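Local coordinates for protein xylulose kinase (Bifidobacterium adolescentis ATCC 15703, PDB 3I8B) that probably phosphorylates D-xylulose at the expense of ATP, giving D-xylulose 5-phosphate and ADP, as a member of the FGGY family of carbohydrate kinases, at residues 192-197 / 240-245; 268-273 / 466-471; 246-251 / 470-475. One frame throughout, in Å; residues are numbered along the deposited sequence.

Contact 1 of 3, residues 192-197 / 240-245; sequences LFTDRS and PTVLGP. With MG (magnesium ion), chain B.
L243 lies against F193 across a short two-stranded pairing, and its side chain can be followed outward atom by atom. CB sits 3.5 Å from the carbonyl oxygen O of T194. CG stays beside that same oxygen and begins to approach CB of F193. CD1 ends on the phenyl group, 3.7 Å from CD1 of F193, meeting the ring obliquely. With CG of L243 anti to its own carbonyl carbon (chi1 -59°), the methyl end of the side chain comes nearer strand 193-195 than its CB direction would suggest. An alanine here would keep the backbone bond but is likely to leave a gap beside the F193 ring where CD1 now packs. The strands, 193-195 and 241-243, form a parallel two-stranded sheet within the N-terminal FGGY region, a family of the actin-like ATPase clan. T194 is bonded through both its N and its O: the N donates to O of T241 at 2.8 Å, and the O accepts from N of L243, nearly straight at 170°. On the sheet face bearing T194 and V242, CG2 of T194 lies 3.8 Å from CG2 of V242, the two side chains side by side; T194 OG1 turns to D169. At one end, magnesium is bound by O of L192 and by OG1 of T241, both at 2.5 Å, together with E190 O and a water. At the other, D195 caps the following helix: its OD1 takes both N and OG of S197, while a water links N of R196 to O of L243.

Contact 2 of 3, residues 268-273 / 466-471; sequences LAPGGG and ARQAAW
Q468 reaches out from helix 460-474 and reads the backbone of G271 with both ends of its amide, a side-chain-to-main-chain pairing that ties this helix to the outermost strand, 267-273, of the five-stranded sheet in the FGGY kinase fold. OE1 of Q468 accepts from N of G271 at 2.8 Å, a bent bond with an angle of 141° at the hydrogen. NE2 of Q468 donates to O of G271 at 3.0 Å and is much straighter, 168°. Two bonds to one residue fix the rotation of the amide and give OE1 and one N-H of NE2 a partner in a buried place. CG of Q468 is anti to the backbone N and the chain runs on extended, which carries the amide away from the helix to the strand. The close-packed part lies around OE1 of Q468, which besides N of G271 has CB of A269 at 3.4 Å and CD of P270 at 3.7 Å. By contrast, the packing is looser where A269 faces A469: their CB atoms are 4.3 Å apart, although CB of A269 comes to 3.8 Å from CA of A469, and small residues on both sides let the helix come near. G271 itself has positive phi, a conformation that favours glycine, and O of this residue is met by NE2 of Q468 from above its carbonyl plane, 43° out of it.

Contact 3 of 3, residues 246-251 / 470-475; sequences RDAAPV and AWVLSG
The C-terminal end of helix 460-474 is covered here by the loop that runs from strand 241-243 to strand 267-273, so the contact joins a part of the N-terminal FGGY region to a helix from the C-terminal half of the chain. R246 meets W471 with its aliphatic portion. CB of R246 stands over one face of the indole, 3.9 Å from the centroid of the five-membered ring and 13° off its normal, a CH-pi contact. Farther out, CD of R246 comes to 3.5 Å from NE1 of W471. The guanidinium plane is turned only 18° from that of the ring, but the group approaches NE1 obliquely. CG of R246 lies between its backbone N and carbonyl carbon (chi1 61°), which lets the chain run across the indole from CB to CD. Next along the helix, V472 spreads its two methyls over the loop. CG1 packs on A248, at 3.6 Å from both its N and its CB, whereas CG2 lies 3.8 Å from C of R246. No hydrogen bond crosses between the two segments, and the attachment rests on apolar and CH-pi packing at a partly exposed edge. The helix finishes within the same segment: O of W471 accepts from OG of S474 at 2.9 Å and from N of G475, both arriving from the same face of its carbonyl plane, and G475 then leaves helical geometry with positive phi. Around this site, V472 also touches L267, A269 and P270 of strand 267-273, L473 rests on S66 and A67 of strand 65-72, and P480 packs against W471, while A249 of the loop leans on F193 of strand 193-195.

Contacts 2 and 3 share A470 and W471 on helix 460-474, and their centres lie about 7 Å apart; N of A249 is 2.8 Å from O of L268, a probable hydrogen bond between them. Contact 1 closes earlier in the chain but is pressed against contact 2: OG of S197 probably hydrogen-bonds N of G273 at 3.2 Å, and O of G244 packs at 3.2 Å from CG of P270. The magnesium belongs to contact 1, with the side chains of P270 and D247 about 12 Å from it. At its C-terminal end strand 267-273 runs into D274, the probable proton acceptor, which follows directly on G273 in the chain.

Contact 1 of 3, residues 192-197 / 240-245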
loop_
_atom_site.group_PDB
_atom_site.type_symbol
_atom_site.label_atom_id
_atom_site.label_comp_id
_atom_site.label_asym_id
_atom_site.label_seq_id
_atom_site.Cartn_x
_atom_site.Cartn_y
_atom_site.Cartn_z
ATOM N N LEU A 192 15.459 -9.282 13.271
ATOM C CA LEU A 192 14.394 -8.686 12.464
ATOM C C LEU A 192 14.841 -7.411 11.730
ATOM O O LEU A 192 15.487 -6.547 12.300
ATOM C CB LEU A 192 13.164 -8.378 13.332
ATOM C CG LEU A 192 12.270 -9.551 13.735
ATOM C CD1 LEU A 192 11.373 -9.222 14.937
ATOM C CD2 LEU A 192 11.423 -9.990 12.543
ATOM N N PHE A 193 14.485 -7.292 10.459
ATOM C CA PHE A 193 14.767 -6.089 9.700
ATOM C C PHE A 193 13.563 -5.724 8.833
ATOM O O PHE A 193 12.669 -6.558 8.568
ATOM C CB PHE A 193 16.037 -6.269 8.847
ATOM C CG PHE A 193 15.889 -7.302 7.771
ATOM C CD1 PHE A 193 15.258 -6.990 6.579
ATOM C CD2 PHE A 193 16.366 -8.592 7.959
ATOM C CE1 PHE A 193 15.119 -7.944 5.577
ATOM C CE2 PHE A 193 16.221 -9.549 6.980
ATOM C CZ PHE A 193 15.602 -9.233 5.783
ATOM N N THR A 194 13.508 -4.466 8.421
ATOM C CA THR A 194 12.455 -4.030 7.519
ATOM C C THR A 194 12.999 -2.955 6.566
ATOM O O THR A 194 14.204 -2.729 6.527
ATOM C CB THR A 194 11.245 -3.531 8.308
ATOM O OG1 THR A 194 10.128 -3.378 7.432
ATOM C CG2 THR A 194 11.545 -2.195 8.991
ATOM N N ASP A 195 12.134 -2.329 5.770
ATOM C CA ASP A 195 12.559 -1.186 4.963
ATOM C C ASP A 195 11.715 0.056 5.286
ATOM O O ASP A 195 10.775 -0.016 6.075
ATOM C CB ASP A 195 12.475 -1.500 3.464
ATOM C CG ASP A 195 11.096 -1.214 2.877
ATOM O OD1 ASP A 195 11.034 -0.574 1.799
ATOM O OD2 ASP A 195 10.082 -1.644 3.479
ATOM N N ARG A 196 12.045 1.179 4.654
ATOM C CA ARG A 196 11.300 2.416 4.866
ATOM C C ARG A 196 9.841 2.334 4.424
ATOM O O ARG A 196 8.973 2.947 5.042
ATOM C CB ARG A 196 11.980 3.589 4.156
ATOM C CG ARG A 196 13.316 4.009 4.753
ATOM C CD ARG A 196 14.024 4.982 3.819
ATOM N NE ARG A 196 13.401 6.310 3.785
ATOM C CZ ARG A 196 12.600 6.749 2.818
ATOM N NH1 ARG A 196 12.297 5.977 1.783
ATOM N NH2 ARG A 196 12.094 7.975 2.884
ATOM N N SER A 197 9.553 1.585 3.360
ATOM C CA SER A 197 8.188 1.624 2.834
ATOM C C SER A 197 7.186 0.914 3.761
ATOM O O SER A 197 6.113 1.456 4.063
ATOM C CB SER A 197 8.126 1.094 1.398
ATOM O OG SER A 197 8.467 -0.278 1.333
ATOM N N PRO A 240 11.754 -3.943 14.030
ATOM C CA PRO A 240 12.772 -4.259 13.011
ATOM C C PRO A 240 13.671 -3.072 12.635
ATOM O O PRO A 240 13.193 -1.943 12.504
ATOM C CB PRO A 240 11.942 -4.731 11.803
ATOM C CG PRO A 240 10.602 -5.148 12.401
ATOM C CD PRO A 240 10.383 -4.233 13.574
ATOM N N THR A 241 14.965 -3.352 12.473
ATOM C CA THR A 241 15.930 -2.380 11.979
ATOM C C THR A 241 15.526 -1.949 10.595
ATOM O O THR A 241 15.385 -2.780 9.694
ATOM C CB THR A 241 17.336 -2.998 11.846
ATOM O OG1 THR A 241 17.709 -3.579 13.091
ATOM C CG2 THR A 241 18.350 -1.932 11.482
ATOM N N VAL A 242 15.377 -0.648 10.419
ATOM C CA VAL A 242 14.941 -0.102 9.150
ATOM C C VAL A 242 16.144 0.046 8.215
ATOM O O VAL A 242 17.047 0.846 8.459
ATOM C CB VAL A 242 14.204 1.233 9.348
ATOM C CG1 VAL A 242 13.751 1.800 7.990
ATOM C CG2 VAL A 242 13.003 1.023 10.269
ATOM N N LEU A 243 16.168 -0.752 7.155
ATOM C CA LEU A 243 17.318 -0.726 6.249
ATOM C C LEU A 243 17.135 0.321 5.169
ATOM O O LEU A 243 16.011 0.657 4.802
ATOM C CB LEU A 243 17.538 -2.098 5.598
ATOM C CG LEU A 243 17.794 -3.266 6.543
ATOM C CD1 LEU A 243 17.949 -4.555 5.733
ATOM C CD2 LEU A 243 19.025 -3.004 7.402
ATOM N N GLY A 244 18.246 0.833 4.650
ATOM C CA GLY A 244 18.195 1.676 3.470
ATOM C C GLY A 244 17.750 0.863 2.268
ATOM O O GLY A 244 17.853 -0.369 2.263
ATOM N N PRO A 245 17.280 1.561 1.225
ATOM C CA PRO A 245 16.722 0.999 -0.009
ATOM C C PRO A 245 17.642 -0.018 -0.715
ATOM O O PRO A 245 17.144 -0.956 -1.350
ATOM C CB PRO A 245 16.517 2.240 -0.887
ATOM C CG PRO A 245 17.505 3.254 -0.338
ATOM C CD PRO A 245 17.387 3.029 1.145
HETATM MG MG MG B . 17.341 -5.898 13.932
HETATM O O HOH W 1 14.356 1.476 2.873
HETATM O O HOH W 2 15.537 -5.462 15.318
#

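Contact 2 of 3, residues 268-273 / 466-471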
loop_
_atom_site.group_PDB
_atom_site.type_symbol
_atom_site.label_atom_id
_atom_site.label_comp_id
_atom_site.label_asym_id
_atom_site.label_seq_id
_atom_site.Cartn_x
_atom_site.Cartn_y
_atom_site.Cartn_z
ATOM N N LEU A 268 19.836 -11.178 1.732
ATOM C CA LEU A 268 18.459 -10.730 1.854
ATOM C C LEU A 268 18.436 -9.229 1.647
ATOM O O LEU A 268 19.184 -8.491 2.299
ATOM C CB LEU A 268 17.869 -11.115 3.219
ATOM C CG LEU A 268 17.747 -12.621 3.506
ATOM C CD1 LEU A 268 17.371 -12.924 4.982
ATOM C CD2 LEU A 268 16.743 -13.279 2.539
ATOM N N ALA A 269 17.609 -8.786 0.709
ATOM C CA ALA A 269 17.369 -7.365 0.492
ATOM C C ALA A 269 16.310 -6.890 1.492
ATOM O O ALA A 269 15.671 -7.711 2.146
ATOM C CB ALA A 269 16.922 -7.111 -0.959
ATOM N N PRO A 270 16.145 -5.564 1.639
ATOM C CA PRO A 270 15.302 -5.073 2.732
ATOM C C PRO A 270 13.828 -5.487 2.619
ATOM O O PRO A 270 13.150 -5.544 3.641
ATOM C CB PRO A 270 15.435 -3.558 2.615
ATOM C CG PRO A 270 16.795 -3.360 2.014
ATOM C CD PRO A 270 16.915 -4.474 1.008
ATOM N N GLY A 271 13.354 -5.789 1.414
ATOM C CA GLY A 271 11.944 -6.085 1.208
ATOM C C GLY A 271 11.130 -4.792 1.215
ATOM O O GLY A 271 11.695 -3.691 1.136
ATOM N N GLY A 272 9.807 -4.908 1.303
ATOM C CA GLY A 272 8.972 -3.719 1.341
ATOM C C GLY A 272 7.479 -3.981 1.306
ATOM O O GLY A 272 7.038 -5.136 1.170
ATOM N N GLY A 273 6.697 -2.906 1.421
ATOM C CA GLY A 273 5.240 -2.994 1.314
ATOM C C GLY A 273 4.800 -3.115 -0.140
ATOM O O GLY A 273 5.518 -2.669 -1.054
ATOM N N ALA A 466 12.196 -8.625 -6.884
ATOM C CA ALA A 466 13.367 -9.166 -7.563
ATOM C C ALA A 466 14.297 -8.041 -7.981
ATOM O O ALA A 466 15.511 -8.185 -7.920
ATOM C CB ALA A 466 12.959 -10.014 -8.796
ATOM N N ARG A 467 13.724 -6.920 -8.409
ATOM C CA ARG A 467 14.524 -5.767 -8.825
ATOM C C ARG A 467 15.317 -5.212 -7.654
ATOM O O ARG A 467 16.466 -4.786 -7.801
ATOM C CB ARG A 467 13.644 -4.671 -9.450
ATOM C CG ARG A 467 14.424 -3.620 -10.235
ATOM C CD ARG A 467 13.526 -2.554 -10.904
ATOM N NE ARG A 467 14.351 -1.575 -11.614
ATOM C CZ ARG A 467 14.094 -0.271 -11.712
ATOM N NH1 ARG A 467 13.014 0.247 -11.144
ATOM N NH2 ARG A 467 14.924 0.523 -12.379
ATOM N N GLN A 468 14.724 -5.247 -6.477
ATOM C CA GLN A 468 15.411 -4.724 -5.304
ATOM C C GLN A 468 16.522 -5.663 -4.869
ATOM O O GLN A 468 17.592 -5.218 -4.457
ATOM C CB GLN A 468 14.432 -4.489 -4.150
ATOM C CG GLN A 468 15.099 -3.945 -2.876
ATOM C CD GLN A 468 14.234 -4.192 -1.639
ATOM O OE1 GLN A 468 14.066 -5.332 -1.209
ATOM N NE2 GLN A 468 13.680 -3.117 -1.070
ATOM N N ALA A 469 16.266 -6.963 -4.946
ATOM C CA ALA A 469 17.306 -7.944 -4.622
ATOM C C ALA A 469 18.469 -7.837 -5.619
ATOM O O ALA A 469 19.640 -7.890 -5.231
ATOM C CB ALA A 469 16.734 -9.354 -4.614
ATOM N N ALA A 470 18.145 -7.683 -6.902
ATOM C CA ALA A 470 19.188 -7.478 -7.917
ATOM C C ALA A 470 19.951 -6.157 -7.699
ATOM O O ALA A 470 21.174 -6.079 -7.873
ATOM C CB ALA A 470 18.600 -7.550 -9.310
ATOM N N TRP A 471 19.234 -5.124 -7.296
ATOM C CA TRP A 471 19.847 -3.839 -6.959
ATOM C C TRP A 471 20.880 -3.983 -5.833
ATOM O O TRP A 471 22.030 -3.540 -5.969
ATOM C CB TRP A 471 18.744 -2.851 -6.560
ATOM C CG TRP A 471 19.173 -1.406 -6.372
ATOM C CD1 TRP A 471 20.391 -0.845 -6.663
ATOM C CD2 TRP A 471 18.342 -0.337 -5.899
ATOM N NE1 TRP A 471 20.370 0.509 -6.376
ATOM C CE2 TRP A 471 19.119 0.840 -5.910
ATOM C CE3 TRP A 471 17.015 -0.267 -5.466
ATOM C CZ2 TRP A 471 18.606 2.077 -5.497
ATOM C CZ3 TRP A 471 16.509 0.954 -5.049
ATOM C CH2 TRP A 471 17.304 2.112 -5.069
#

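Contact 3 of 3, residues 246-251 / 470-475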
loop_
_atom_site.group_PDB
_atom_site.type_symbol
_atom_site.label_atom_id
_atom_site.label_comp_id
_atom_site.label_asym_id
_atom_site.label_seq_id
_atom_site.Cartn_x
_atom_site.Cartn_y
_atom_site.Cartn_z
ATOM N N ARG A 246 18.955 0.142 -0.599
ATOM C CA ARG A 246 19.849 -0.792 -1.269
ATOM C C ARG A 246 20.885 -1.422 -0.352
ATOM O O ARG A 246 21.949 -1.833 -0.805
ATOM C CB ARG A 246 20.517 -0.137 -2.482
ATOM C CG ARG A 246 21.368 1.062 -2.156
ATOM C CD ARG A 246 21.850 1.710 -3.442
ATOM N NE ARG A 246 23.284 1.960 -3.384
ATOM C CZ ARG A 246 23.821 3.138 -3.086
ATOM N NH1 ARG A 246 23.034 4.178 -2.835
ATOM N NH2 ARG A 246 25.141 3.275 -3.048
ATOM N N ASP A 247 20.553 -1.526 0.930
ATOM C CA ASP A 247 21.407 -2.196 1.912
ATOM C C ASP A 247 21.076 -3.671 1.968
ATOM O O ASP A 247 19.912 -4.028 2.006
ATOM C CB ASP A 247 21.137 -1.624 3.311
ATOM C CG ASP A 247 21.614 -0.188 3.463
ATOM O OD1 ASP A 247 22.519 0.230 2.707
ATOM O OD2 ASP A 247 21.090 0.518 4.351
ATOM N N ALA A 248 22.080 -4.536 2.005
ATOM C CA ALA A 248 21.815 -5.942 2.301
ATOM C C ALA A 248 21.500 -6.097 3.792
ATOM O O ALA A 248 22.090 -5.407 4.619
ATOM C CB ALA A 248 23.009 -6.786 1.943
ATOM N N ALA A 249 20.606 -7.017 4.148
ATOM C CA ALA A 249 20.392 -7.286 5.567
ATOM C C ALA A 249 21.643 -7.892 6.199
ATOM O O ALA A 249 22.471 -8.488 5.515
ATOM C CB ALA A 249 19.191 -8.207 5.785
ATOM N N PRO A 250 21.769 -7.764 7.524
ATOM C CA PRO A 250 22.903 -8.368 8.231
ATOM C C PRO A 250 22.884 -9.897 8.195
ATOM O O PRO A 250 23.904 -10.529 8.459
ATOM C CB PRO A 250 22.721 -7.881 9.676
ATOM C CG PRO A 250 21.865 -6.674 9.578
ATOM C CD PRO A 250 20.937 -6.940 8.412
ATOM N N VAL A 251 21.738 -10.492 7.902
ATOM C CA VAL A 251 21.663 -11.945 7.833
ATOM C C VAL A 251 21.282 -12.368 6.412
ATOM O O VAL A 251 20.562 -11.650 5.722
ATOM C CB VAL A 251 20.614 -12.521 8.838
ATOM C CG1 VAL A 251 21.061 -12.298 10.282
ATOM C CG2 VAL A 251 19.229 -11.899 8.587
ATOM N N ALA A 470 18.145 -7.683 -6.902
ATOM C CA ALA A 470 19.188 -7.478 -7.917
ATOM C C ALA A 470 19.951 -6.157 -7.699
ATOM O O ALA A 470 21.174 -6.079 -7.873
ATOM C CB ALA A 470 18.600 -7.550 -9.310
ATOM N N TRP A 471 19.234 -5.124 -7.296
ATOM C CA TRP A 471 19.847 -3.839 -6.959
ATOM C C TRP A 471 20.880 -3.983 -5.833
ATOM O O TRP A 471 22.030 -3.540 -5.969
ATOM C CB TRP A 471 18.744 -2.851 -6.560
ATOM C CG TRP A 471 19.173 -1.406 -6.372
ATOM C CD1 TRP A 471 20.391 -0.845 -6.663
ATOM C CD2 TRP A 471 18.342 -0.337 -5.899
ATOM N NE1 TRP A 471 20.370 0.509 -6.376
ATOM C CE2 TRP A 471 19.119 0.840 -5.910
ATOM C CE3 TRP A 471 17.015 -0.267 -5.466
ATOM C CZ2 TRP A 471 18.606 2.077 -5.497
ATOM C CZ3 TRP A 471 16.509 0.954 -5.049
ATOM C CH2 TRP A 471 17.304 2.112 -5.069
ATOM N N VAL A 472 20.475 -4.605 -4.729
ATOM C CA VAL A 472 21.367 -4.830 -3.591
ATOM C C VAL A 472 22.563 -5.705 -4.007
ATOM O O VAL A 472 23.720 -5.389 -3.718
ATOM C CB VAL A 472 20.623 -5.499 -2.396
ATOM C CG1 VAL A 472 21.602 -5.830 -1.285
ATOM C CG2 VAL A 472 19.505 -4.579 -1.880
ATOM N N LEU A 473 22.274 -6.800 -4.695
ATOM C CA LEU A 473 23.318 -7.705 -5.152
ATOM C C LEU A 473 24.358 -7.008 -6.033
ATOM O O LEU A 473 25.541 -7.330 -5.961
ATOM C CB LEU A 473 22.695 -8.890 -5.895
ATOM C CG LEU A 473 23.605 -9.953 -6.516
ATOM C CD1 LEU A 473 24.557 -10.597 -5.485
ATOM C CD2 LEU A 473 22.759 -11.011 -7.199
ATOM N N SER A 474 23.922 -6.061 -6.862
ATOM C CA SER A 474 24.820 -5.420 -7.835
ATOM C C SER A 474 25.748 -4.390 -7.195
ATOM O O SER A 474 26.859 -4.131 -7.697
ATOM C CB SER A 474 24.014 -4.713 -8.917
ATOM O OG SER A 474 23.576 -3.451 -8.440
ATOM N N GLY A 475 25.267 -3.780 -6.111
ATOM C CA GLY A 475 26.025 -2.782 -5.375
ATOM C C GLY A 475 26.115 -1.454 -6.098
ATOM O O GLY A 475 26.805 -0.540 -5.665
#